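Local structure of RING finger protein unkempt homolog (Mus musculus, 5ELK) at residues A[41-55]-A[74-88]. The protein binds RNA sequence-specifically through clustered CCCH zinc fingers and represses translation, which shapes the early morphology of cortical neurons. Numbering follows the deposited sequence.
Sequences RRRSPRKHKYRSSPC and DACQYCHTRTEQQFH. With ZN (zinc ion), chain D; nucleotides of chain B.
Pro54 and Cys79 form a single backbone bridge, with Cys79 N bonded to Ser53 O and Cys55 N to Cys79 O; a further backbone bond runs from Arg51 N to Gln77 O. Arg43 donates six of the thirteen hydrogen bonds across the contact. Its chain bends at chi3 (-69°), which turns the guanidinium side-on to the Glu84 carboxylate, nearly coplanar with it. In this salt bridge Arg43 NE donates to Glu84 OE2 and Arg43 NH2 to Glu84 OE1, each at 2.8 Å and each on a syn lone pair. The anti lone pair of Glu84 OE2 takes Arg43 N at 2.6 Å, while His80 N donates to OE1. The outer nitrogens of Arg43 also hold backbone carbonyls: NH1 bonds Asp74 O and Cys76 O, and NH2 bonds Tyr78 O at 2.7 Å. The same guanidinium is sandwiched between rings. His80 is stacked on one face, with planes 9° apart, and Tyr50 covers the opposite face. Tyr50 OH donates to Arg43 O. His88 NE2 donates to Tyr50 O at 2.6 Å, in the plane of the imidazole, and Ser52 CB makes a CH-pi contact over the face of that ring. Arg41 NH2 forms a salt bridge with Asp74 OD2 (2.8 Å). Thr81 OG1 donates to Arg41 O and accepts from Glu84 N, an N-cap for helix 82-86. Gln86 NE2 of this helix donates a hydrogen bond to O2 of U3 of chain B, the bound RNA. Cys55, Cys76 and His80, with Cys70, bind the zinc ion, the four-ligand site of a CCCH zinc finger.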
loop_
_atom_site.group_PDB
_atom_site.type_symbol
_atom_site.label_atom_id
_atom_site.label_comp_id
_atom_site.label_asym_id
_atom_site.label_seq_id
_atom_site.Cartn_x
_atom_site.Cartn_y
_atom_site.Cartn_z
ATOM N N ARG A 41 5.287 -0.672 -6.162
ATOM C CA ARG A 41 4.942 -2.080 -6.192
ATOM C C ARG A 41 4.764 -2.641 -4.795
ATOM O O ARG A 41 5.345 -2.153 -3.826
ATOM C CB ARG A 41 6.028 -2.859 -6.929
ATOM C CG ARG A 41 5.762 -4.340 -7.044
ATOM C CD ARG A 41 6.696 -4.968 -8.052
ATOM N NE ARG A 41 7.446 -6.078 -7.478
ATOM C CZ ARG A 41 6.982 -7.318 -7.378
ATOM N NH1 ARG A 41 5.760 -7.616 -7.804
ATOM N NH2 ARG A 41 7.739 -8.264 -6.846
ATOM N N ARG A 42 3.959 -3.689 -4.713
ATOM C CA ARG A 42 3.681 -4.354 -3.455
ATOM C C ARG A 42 3.657 -5.863 -3.668
ATOM O O ARG A 42 2.887 -6.372 -4.480
ATOM C CB ARG A 42 2.334 -3.866 -2.904
ATOM C CG ARG A 42 1.819 -4.625 -1.713
ATOM C CD ARG A 42 0.834 -3.778 -0.931
ATOM N NE ARG A 42 0.278 -4.483 0.221
ATOM C CZ ARG A 42 -0.834 -5.210 0.187
ATOM N NH1 ARG A 42 -1.513 -5.339 -0.942
ATOM N NH2 ARG A 42 -1.272 -5.806 1.285
ATOM N N ARG A 43 4.511 -6.580 -2.950
ATOM C CA ARG A 43 4.428 -8.031 -2.935
ATOM C C ARG A 43 3.185 -8.435 -2.152
ATOM O O ARG A 43 2.945 -7.944 -1.047
ATOM C CB ARG A 43 5.682 -8.637 -2.313
ATOM C CG ARG A 43 6.949 -8.350 -3.109
ATOM C CD ARG A 43 8.198 -8.639 -2.294
ATOM N NE ARG A 43 8.357 -7.690 -1.197
ATOM C CZ ARG A 43 9.207 -7.842 -0.187
ATOM N NH1 ARG A 43 9.985 -8.906 -0.119
ATOM N NH2 ARG A 43 9.274 -6.926 0.762
ATOM N N SER A 44 2.383 -9.311 -2.738
ATOM C CA SER A 44 1.202 -9.800 -2.068
ATOM C C SER A 44 1.633 -10.509 -0.785
ATOM O O SER A 44 2.456 -11.427 -0.841
ATOM C CB SER A 44 0.446 -10.769 -2.971
ATOM O OG SER A 44 -0.766 -11.165 -2.354
ATOM N N PRO A 45 1.086 -10.088 0.374
ATOM C CA PRO A 45 1.461 -10.710 1.649
ATOM C C PRO A 45 0.969 -12.139 1.798
ATOM O O PRO A 45 1.244 -12.750 2.828
ATOM C CB PRO A 45 0.805 -9.808 2.690
ATOM C CG PRO A 45 -0.305 -9.160 1.980
ATOM C CD PRO A 45 0.145 -8.976 0.575
ATOM N N ARG A 46 0.273 -12.662 0.789
ATOM C CA ARG A 46 -0.169 -14.050 0.802
ATOM C C ARG A 46 0.900 -14.946 0.173
ATOM O O ARG A 46 1.000 -16.127 0.508
ATOM C CB ARG A 46 -1.513 -14.206 0.068
ATOM C CG ARG A 46 -1.423 -14.301 -1.453
ATOM C CD ARG A 46 -2.805 -14.454 -2.099
ATOM N NE ARG A 46 -2.829 -13.984 -3.484
ATOM C CZ ARG A 46 -3.891 -14.036 -4.285
ATOM N NH1 ARG A 46 -5.037 -14.548 -3.853
ATOM N NH2 ARG A 46 -3.805 -13.578 -5.527
ATOM N N LYS A 47 1.688 -14.375 -0.740
ATOM C CA LYS A 47 2.767 -15.102 -1.414
ATOM C C LYS A 47 4.131 -14.853 -0.764
ATOM O O LYS A 47 5.019 -15.710 -0.812
ATOM C CB LYS A 47 2.834 -14.721 -2.899
ATOM C CG LYS A 47 1.781 -15.368 -3.788
ATOM C CD LYS A 47 1.865 -16.898 -3.815
ATOM C CE LYS A 47 3.145 -17.407 -4.468
ATOM N NZ LYS A 47 4.259 -17.616 -3.497
ATOM N N HIS A 48 4.294 -13.676 -0.170
ATOM C CA HIS A 48 5.555 -13.302 0.454
ATOM C C HIS A 48 5.285 -12.842 1.866
ATOM O O HIS A 48 4.482 -11.933 2.096
ATOM C CB HIS A 48 6.244 -12.202 -0.347
ATOM C CG HIS A 48 6.504 -12.578 -1.766
ATOM N ND1 HIS A 48 5.646 -12.249 -2.794
ATOM C CD2 HIS A 48 7.518 -13.277 -2.332
ATOM C CE1 HIS A 48 6.128 -12.716 -3.933
ATOM N NE2 HIS A 48 7.261 -13.346 -3.679
ATOM N N LYS A 49 5.955 -13.484 2.814
ATOM C CA LYS A 49 5.785 -13.154 4.215
ATOM C C LYS A 49 6.902 -12.226 4.635
ATOM O O LYS A 49 8.065 -12.626 4.693
ATOM C CB LYS A 49 5.802 -14.422 5.070
ATOM C CG LYS A 49 4.486 -14.692 5.789
ATOM C CD LYS A 49 3.660 -15.778 5.116
ATOM C CE LYS A 49 2.412 -15.229 4.423
ATOM N NZ LYS A 49 1.319 -14.861 5.377
ATOM N N TYR A 50 6.551 -10.975 4.894
ATOM C CA TYR A 50 7.519 -10.006 5.362
ATOM C C TYR A 50 6.964 -9.196 6.520
ATOM O O TYR A 50 5.756 -9.069 6.682
ATOM C CB TYR A 50 7.961 -9.086 4.220
ATOM C CG TYR A 50 6.824 -8.476 3.416
ATOM C CD1 TYR A 50 6.262 -7.257 3.776
ATOM C CD2 TYR A 50 6.331 -9.107 2.286
ATOM C CE1 TYR A 50 5.245 -6.696 3.038
ATOM C CE2 TYR A 50 5.313 -8.548 1.549
ATOM C CZ TYR A 50 4.772 -7.349 1.926
ATOM O OH TYR A 50 3.753 -6.806 1.178
ATOM N N ARG A 51 7.877 -8.668 7.327
ATOM C CA ARG A 51 7.532 -7.888 8.502
ATOM C C ARG A 51 7.112 -6.465 8.114
ATOM O O ARG A 51 7.413 -5.996 7.011
ATOM C CB ARG A 51 8.725 -7.875 9.476
ATOM C CG ARG A 51 8.753 -8.994 10.544
ATOM C CD ARG A 51 8.145 -10.334 10.082
ATOM N NE ARG A 51 9.136 -11.401 9.978
ATOM C CZ ARG A 51 8.982 -12.505 9.248
ATOM N NH1 ARG A 51 7.883 -12.710 8.535
ATOM N NH2 ARG A 51 9.946 -13.410 9.222
ATOM N N SER A 52 6.405 -5.792 9.021
ATOM C CA SER A 52 5.965 -4.420 8.788
ATOM C C SER A 52 7.141 -3.449 8.661
ATOM O O SER A 52 7.034 -2.425 7.996
ATOM C CB SER A 52 5.043 -3.946 9.917
ATOM O OG SER A 52 5.687 -4.040 11.174
ATOM N N SER A 53 8.259 -3.773 9.297
ATOM C CA SER A 53 9.385 -2.844 9.382
ATOM C C SER A 53 10.053 -2.626 8.013
ATOM O O SER A 53 10.135 -3.555 7.211
ATOM C CB SER A 53 10.413 -3.356 10.395
ATOM O OG SER A 53 10.616 -4.745 10.243
ATOM N N PRO A 54 10.535 -1.394 7.741
ATOM C CA PRO A 54 11.227 -1.083 6.481
ATOM C C PRO A 54 12.566 -1.806 6.322
ATOM O O PRO A 54 13.257 -1.987 7.322
ATOM C CB PRO A 54 11.498 0.422 6.590
ATOM C CG PRO A 54 10.593 0.921 7.650
ATOM C CD PRO A 54 10.427 -0.207 8.604
ATOM N N CYS A 55 12.913 -2.209 5.100
ATOM C CA CYS A 55 14.252 -2.714 4.817
ATOM C C CYS A 55 15.218 -1.532 4.766
ATOM O O CYS A 55 15.027 -0.615 3.972
ATOM C CB CYS A 55 14.287 -3.474 3.488
ATOM S SG CYS A 55 15.913 -4.198 3.079
ATOM N N ASP A 74 12.952 -10.230 -3.747
ATOM C CA ASP A 74 11.580 -10.412 -3.279
ATOM C C ASP A 74 11.458 -11.399 -2.118
ATOM O O ASP A 74 10.358 -11.658 -1.635
ATOM C CB ASP A 74 10.696 -10.860 -4.444
ATOM C CG ASP A 74 10.362 -9.724 -5.399
ATOM O OD1 ASP A 74 10.530 -8.538 -5.032
ATOM O OD2 ASP A 74 9.910 -10.022 -6.523
ATOM N N ALA A 75 12.584 -11.928 -1.654
ATOM C CA ALA A 75 12.586 -12.863 -0.534
ATOM C C ALA A 75 12.903 -12.140 0.767
ATOM O O ALA A 75 12.964 -12.761 1.832
ATOM C CB ALA A 75 13.585 -13.973 -0.775
ATOM N N CYS A 76 13.112 -10.831 0.682
ATOM C CA CYS A 76 13.397 -10.041 1.875
ATOM C C CYS A 76 12.208 -10.032 2.830
ATOM O O CYS A 76 11.067 -9.850 2.419
ATOM C CB CYS A 76 13.782 -8.603 1.515
ATOM S SG CYS A 76 14.721 -7.787 2.830
ATOM N N GLN A 77 12.497 -10.225 4.112
ATOM C CA GLN A 77 11.474 -10.289 5.155
ATOM C C GLN A 77 11.221 -8.915 5.764
ATOM O O GLN A 77 10.820 -8.791 6.918
ATOM C CB GLN A 77 11.907 -11.283 6.228
ATOM C CG GLN A 77 12.095 -12.683 5.685
ATOM C CD GLN A 77 10.838 -13.505 5.787
ATOM O OE1 GLN A 77 10.408 -13.853 6.884
ATOM N NE2 GLN A 77 10.232 -13.819 4.646
ATOM N N TYR A 78 11.457 -7.888 4.959
ATOM C CA TYR A 78 11.245 -6.510 5.357
ATOM C C TYR A 78 10.517 -5.813 4.224
ATOM O O TYR A 78 10.559 -6.285 3.090
ATOM C CB TYR A 78 12.590 -5.834 5.602
ATOM C CG TYR A 78 13.318 -6.324 6.834
ATOM C CD1 TYR A 78 14.102 -7.474 6.804
ATOM C CD2 TYR A 78 13.229 -5.630 8.030
ATOM C CE1 TYR A 78 14.767 -7.912 7.933
ATOM C CE2 TYR A 78 13.898 -6.062 9.159
ATOM C CZ TYR A 78 14.663 -7.203 9.103
ATOM O OH TYR A 78 15.322 -7.638 10.227
ATOM N N CYS A 79 9.874 -4.687 4.516
ATOM C CA CYS A 79 9.168 -3.938 3.484
ATOM C C CYS A 79 10.135 -3.214 2.553
ATOM O O CYS A 79 11.145 -2.688 2.996
ATOM C CB CYS A 79 8.209 -2.930 4.115
ATOM S SG CYS A 79 6.832 -3.695 4.991
ATOM N N HIS A 80 9.797 -3.189 1.265
ATOM C CA HIS A 80 10.628 -2.582 0.229
ATOM C C HIS A 80 9.997 -1.332 -0.385
ATOM O O HIS A 80 10.639 -0.626 -1.163
ATOM C CB HIS A 80 10.913 -3.600 -0.879
ATOM C CG HIS A 80 12.079 -4.497 -0.596
ATOM N ND1 HIS A 80 12.429 -5.545 -1.416
ATOM C CD2 HIS A 80 12.978 -4.499 0.421
ATOM C CE1 HIS A 80 13.484 -6.163 -0.914
ATOM N NE2 HIS A 80 13.836 -5.549 0.198
ATOM N N THR A 81 8.741 -1.067 -0.049
ATOM C CA THR A 81 8.082 0.164 -0.475
ATOM C C THR A 81 7.113 0.639 0.582
ATOM O O THR A 81 6.655 -0.133 1.425
ATOM C CB THR A 81 7.277 -0.012 -1.760
ATOM O OG1 THR A 81 6.142 -0.849 -1.499
ATOM C CG2 THR A 81 8.114 -0.630 -2.851
ATOM N N ARG A 82 6.801 1.927 0.519
ATOM C CA ARG A 82 5.934 2.557 1.489
ATOM C C ARG A 82 4.568 1.902 1.386
ATOM O O ARG A 82 3.869 1.695 2.387
ATOM C CB ARG A 82 5.836 4.051 1.191
ATOM C CG ARG A 82 4.780 4.797 1.997
ATOM C CD ARG A 82 4.744 6.265 1.602
ATOM N NE ARG A 82 5.944 6.978 2.036
ATOM C CZ ARG A 82 6.802 7.598 1.226
ATOM N NH1 ARG A 82 6.618 7.627 -0.091
ATOM N NH2 ARG A 82 7.860 8.205 1.741
ATOM N N THR A 83 4.199 1.545 0.166
ATOM C CA THR A 83 2.936 0.872 -0.036
ATOM C C THR A 83 2.904 -0.470 0.680
ATOM O O THR A 83 1.881 -0.842 1.261
ATOM C CB THR A 83 2.642 0.665 -1.513
ATOM O OG1 THR A 83 2.751 1.924 -2.187
ATOM C CG2 THR A 83 1.239 0.109 -1.689
ATOM N N GLU A 84 4.018 -1.197 0.639
ATOM C CA GLU A 84 4.087 -2.497 1.294
ATOM C C GLU A 84 3.913 -2.361 2.791
ATOM O O GLU A 84 3.374 -3.246 3.454
ATOM C CB GLU A 84 5.410 -3.194 1.000
ATOM C CG GLU A 84 5.407 -3.902 -0.327
ATOM C CD GLU A 84 6.473 -4.959 -0.436
ATOM O OE1 GLU A 84 7.495 -4.878 0.281
ATOM O OE2 GLU A 84 6.272 -5.889 -1.234
ATOM N N GLN A 85 4.377 -1.247 3.330
ATOM C CA GLN A 85 4.263 -1.024 4.758
ATOM C C GLN A 85 2.853 -0.546 5.140
ATOM O O GLN A 85 2.237 -1.072 6.063
ATOM C CB GLN A 85 5.301 -0.004 5.201
ATOM C CG GLN A 85 5.325 0.236 6.689
ATOM C CD GLN A 85 6.360 1.257 7.097
ATOM O OE1 GLN A 85 6.462 2.326 6.496
ATOM N NE2 GLN A 85 7.135 0.938 8.124
ATOM N N GLN A 86 2.352 0.453 4.423
ATOM C CA GLN A 86 1.069 1.055 4.753
ATOM C C GLN A 86 -0.059 0.038 4.641
ATOM O O GLN A 86 -1.025 0.092 5.398
ATOM C CB GLN A 86 0.794 2.261 3.858
ATOM C CG GLN A 86 1.658 3.474 4.183
ATOM C CD GLN A 86 1.065 4.774 3.688
ATOM O OE1 GLN A 86 1.459 5.291 2.648
ATOM N NE2 GLN A 86 0.107 5.312 4.435
ATOM N N PHE A 87 0.096 -0.913 3.727
ATOM C CA PHE A 87 -0.920 -1.928 3.507
ATOM C C PHE A 87 -0.466 -3.272 4.039
ATOM O O PHE A 87 -0.908 -4.320 3.571
ATOM C CB PHE A 87 -1.249 -2.002 2.024
ATOM C CG PHE A 87 -1.919 -0.767 1.514
ATOM C CD1 PHE A 87 -1.174 0.318 1.109
ATOM C CD2 PHE A 87 -3.299 -0.673 1.479
ATOM C CE1 PHE A 87 -1.788 1.457 0.655
ATOM C CE2 PHE A 87 -3.914 0.469 1.021
ATOM C CZ PHE A 87 -3.161 1.532 0.611
ATOM N N HIS A 88 0.411 -3.244 5.035
ATOM C CA HIS A 88 0.787 -4.471 5.708
ATOM C C HIS A 88 -0.355 -4.900 6.631
ATOM O O HIS A 88 -0.971 -4.055 7.277
ATOM C CB HIS A 88 2.065 -4.274 6.513
ATOM C CG HIS A 88 2.674 -5.554 6.982
ATOM N ND1 HIS A 88 2.334 -6.152 8.181
ATOM C CD2 HIS A 88 3.585 -6.374 6.404
ATOM C CE1 HIS A 88 3.018 -7.269 8.323
ATOM N NE2 HIS A 88 3.784 -7.431 7.261
HETATM ZN ZN ZN D . 15.309 -5.969 1.569
ATOM P P G B 5 2.684 11.862 2.871
ATOM O OP1 G B 5 4.090 12.050 3.323
ATOM O OP2 G B 5 1.837 13.063 2.641
ATOM O "O5'" G B 5 2.636 11.027 1.514
ATOM C "C5'" G B 5 3.651 10.083 1.195
ATOM C "C4'" G B 5 3.207 9.140 0.103
ATOM O "O4'" G B 5 2.291 8.158 0.662
ATOM C "C3'" G B 5 2.475 9.789 -1.076
ATOM O "O3'" G B 5 2.822 9.119 -2.289
ATOM C "C2'" G B 5 1.007 9.521 -0.753
ATOM O "O2'" G B 5 0.153 9.485 -1.881
ATOM C "C1'" G B 5 1.084 8.158 -0.069
ATOM N N9 G B 5 -0.019 7.897 0.864
ATOM C C8 G B 5 -0.268 8.546 2.051
ATOM N N7 G B 5 -1.322 8.088 2.663
ATOM C C5 G B 5 -1.801 7.083 1.833
ATOM C C6 G B 5 -2.926 6.229 1.977
ATOM O O6 G B 5 -3.749 6.195 2.892
ATOM N N1 G B 5 -3.057 5.352 0.910
ATOM C C2 G B 5 -2.197 5.297 -0.161
ATOM N N2 G B 5 -2.485 4.375 -1.092
ATOM N N3 G B 5 -1.141 6.084 -0.310
ATOM C C4 G B 5 -1.004 6.947 0.719
ATOM P P U B 3 4.365 3.239 12.278
ATOM O OP1 U B 3 4.018 4.579 12.805
ATOM O OP2 U B 3 4.057 2.003 13.044
ATOM O "O5'" U B 3 3.645 3.109 10.867
ATOM C "C5'" U B 3 4.366 2.700 9.715
ATOM C "C4'" U B 3 3.876 3.426 8.491
ATOM O "O4'" U B 3 2.520 2.983 8.187
ATOM C "C3'" U B 3 3.800 4.943 8.643
ATOM O "O3'" U B 3 4.032 5.550 7.369
ATOM C "C2'" U B 3 2.345 5.152 9.052
ATOM O "O2'" U B 3 1.845 6.452 8.818
ATOM C "C1'" U B 3 1.648 4.099 8.192
ATOM N N1 U B 3 0.323 3.675 8.681
ATOM C C2 U B 3 -0.689 3.458 7.749
ATOM O O2 U B 3 -0.532 3.587 6.541
ATOM N N3 U B 3 -1.906 3.073 8.271
ATOM C C4 U B 3 -2.221 2.901 9.601
ATOM O O4 U B 3 -3.365 2.559 9.918
ATOM C C5 U B 3 -1.126 3.147 10.494
ATOM C C6 U B 3 0.075 3.517 10.024
ATOM P P A B 4 4.616 7.047 7.270
ATOM O OP1 A B 4 5.737 7.060 6.289
ATOM O OP2 A B 4 4.831 7.503 8.668
ATOM O "O5'" A B 4 3.423 7.920 6.666
ATOM C "C5'" A B 4 2.964 7.703 5.335
ATOM C "C4'" A B 4 2.016 8.782 4.862
ATOM O "O4'" A B 4 0.778 8.750 5.628
ATOM C "C3'" A B 4 2.517 10.225 4.944
ATOM O "O3'" A B 4 1.874 10.937 3.895
ATOM C "C2'" A B 4 1.910 10.703 6.258
ATOM O "O2'" A B 4 1.811 12.110 6.379
ATOM C "C1'" A B 4 0.538 10.035 6.187
ATOM N N9 A B 4 -0.141 9.845 7.470
ATOM C C8 A B 4 0.415 9.473 8.668
ATOM N N7 A B 4 -0.465 9.336 9.630
ATOM C C5 A B 4 -1.688 9.626 9.035
ATOM C C6 A B 4 -3.005 9.649 9.545
ATOM N N6 A B 4 -3.307 9.373 10.815
ATOM N N1 A B 4 -4.005 9.971 8.685
ATOM C C2 A B 4 -3.684 10.243 7.404
ATOM N N3 A B 4 -2.484 10.251 6.809
ATOM C C4 A B 4 -1.507 9.931 7.691
HETATM O O HOH W 1 1.954 -5.123 2.570
HETATM O O HOH W 2 9.249 -12.432 1.770
#